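PDB 1RH1: colicin-B from Escherichia coli, which kills closely related bacteria by forming channels in their cytoplasmic membrane, which depolarise it and dissipate cellular energy. Local coordinates for residues L445-E448 / S449-I452. Sequence-based numbering, arbitrary orientation.
Sequences LEVE and SWVI
Trp450 lies back along its own helix against Glu446 and Val447, one turn earlier, and its side chain is the one to follow. Trp450 CB sits 3.3 Å from Val447 O. With CG anti to the carbonyl carbon (chi1 -62°), the ring is turned back toward the preceding turn, so that one face lies over backbone: Glu446 O stands 3.3 Å above the ring plane, near the rim. Further out, the six-membered ring takes Val447 CA over the same face in a CH-pi contact, 4.2 Å from CA to the ring centroid, while Val447 CG1 packs at 3.9 Å from Trp450 CE3. On the pyrrole side Trp450 NE1 meets Glu446 OE1 at 3.1 Å, a weak hydrogen bond bent to 134° at the hydrogen. A bend at chi2 brings the carboxylate alongside NE1; its plane stands 78° from that of the indole.

A water donates to Ser449 OG and, weakly, to Glu446 OE2. Ser449 OG itself donates to Leu445 O at 2.9 Å, and Ser449 N reaches the same oxygen from the opposite face of the carbonyl plane, so two bonds of one residue grip a single acceptor.

All these are local contacts within helix 441-452 of the pore-forming domain. The Trp450 side chain is buried against Ala460 and Leu463 of helix 457-472 and against Lys423 and Ile427 of helix 420-435; Lys430 of the latter makes a long, weak ion pair with Glu446. Val447 packs on Phe464, and Glu448 touches Tyr366 of helix 366-376, placing this turn among three other helices.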
loop_
_atom_site.group_PDB
_atom_site.type_symbol
_atom_site.label_atom_id
_atom_site.label_comp_id
_atom_site.label_asym_id
_atom_site.label_seq_id
_atom_site.Cartn_x
_atom_site.Cartn_y
_atom_site.Cartn_z
ATOM N N LEU A 445 15.205 26.352 -20.698
ATOM C CA LEU A 445 14.473 27.117 -19.707
ATOM C C LEU A 445 12.997 26.752 -19.636
ATOM O O LEU A 445 12.391 26.760 -18.576
ATOM C CB LEU A 445 14.690 28.588 -20.056
ATOM C CG LEU A 445 14.472 29.750 -19.097
ATOM C CD1 LEU A 445 15.181 29.518 -17.772
ATOM C CD2 LEU A 445 14.970 31.021 -19.800
ATOM N N GLU A 446 12.394 26.421 -20.759
ATOM C CA GLU A 446 11.012 25.992 -20.834
ATOM C C GLU A 446 10.853 24.670 -20.109
ATOM O O GLU A 446 9.813 24.446 -19.486
ATOM C CB GLU A 446 10.628 25.857 -22.313
ATOM C CG GLU A 446 9.247 25.335 -22.711
ATOM C CD GLU A 446 8.038 26.184 -22.363
ATOM O OE1 GLU A 446 6.994 25.590 -22.088
ATOM O OE2 GLU A 446 8.123 27.419 -22.379
ATOM N N VAL A 447 11.888 23.804 -20.151
ATOM C CA VAL A 447 11.813 22.478 -19.536
ATOM C C VAL A 447 11.830 22.650 -18.028
ATOM O O VAL A 447 11.031 22.024 -17.325
ATOM C CB VAL A 447 13.000 21.580 -19.972
ATOM C CG1 VAL A 447 12.710 20.168 -19.519
ATOM C CG2 VAL A 447 13.191 21.574 -21.476
ATOM N N GLU A 448 12.713 23.540 -17.547
ATOM C CA GLU A 448 12.752 23.868 -16.134
ATOM C C GLU A 448 11.438 24.490 -15.681
ATOM O O GLU A 448 10.913 24.084 -14.642
ATOM C CB GLU A 448 13.901 24.817 -15.866
ATOM C CG GLU A 448 15.248 24.110 -16.123
ATOM C CD GLU A 448 15.789 23.067 -15.117
ATOM O OE1 GLU A 448 16.918 22.624 -15.323
ATOM O OE2 GLU A 448 15.131 22.706 -14.133
ATOM N N SER A 449 10.852 25.393 -16.482
ATOM C CA SER A 449 9.546 25.977 -16.214
ATOM C C SER A 449 8.522 24.924 -15.869
ATOM O O SER A 449 7.789 25.100 -14.901
ATOM C CB SER A 449 8.958 26.685 -17.390
ATOM O OG SER A 449 9.800 27.723 -17.840
ATOM N N TRP A 450 8.515 23.808 -16.612
ATOM C CA TRP A 450 7.559 22.733 -16.389
ATOM C C TRP A 450 7.683 22.135 -15.023
ATOM O O TRP A 450 6.648 21.873 -14.409
ATOM C CB TRP A 450 7.728 21.576 -17.332
ATOM C CG TRP A 450 7.533 21.907 -18.788
ATOM C CD1 TRP A 450 6.807 22.974 -19.243
ATOM C CD2 TRP A 450 8.037 21.150 -19.789
ATOM N NE1 TRP A 450 6.840 22.898 -20.545
ATOM C CE2 TRP A 450 7.566 21.822 -20.911
ATOM C CE3 TRP A 450 8.810 20.005 -19.894
ATOM C CZ2 TRP A 450 7.872 21.340 -22.177
ATOM C CZ3 TRP A 450 9.109 19.533 -21.160
ATOM C CH2 TRP A 450 8.646 20.195 -22.291
ATOM N N VAL A 451 8.938 21.941 -14.577
ATOM C CA VAL A 451 9.184 21.392 -13.255
ATOM C C VAL A 451 8.747 22.418 -12.203
ATOM O O VAL A 451 7.856 22.124 -11.397
ATOM C CB VAL A 451 10.674 21.054 -13.068
ATOM C CG1 VAL A 451 10.823 20.374 -11.742
ATOM C CG2 VAL A 451 11.180 20.075 -14.095
ATOM N N ILE A 452 9.315 23.633 -12.246
ATOM C CA ILE A 452 8.979 24.718 -11.325
ATOM C C ILE A 452 7.479 24.940 -11.191
ATOM O O ILE A 452 6.989 24.911 -10.062
ATOM C CB ILE A 452 9.693 25.996 -11.811
ATOM C CG1 ILE A 452 11.163 25.802 -11.521
ATOM C CG2 ILE A 452 9.190 27.258 -11.133
ATOM C CD1 ILE A 452 12.109 26.726 -12.311
HETATM O O HOH W 1 10.125 29.483 -20.472
#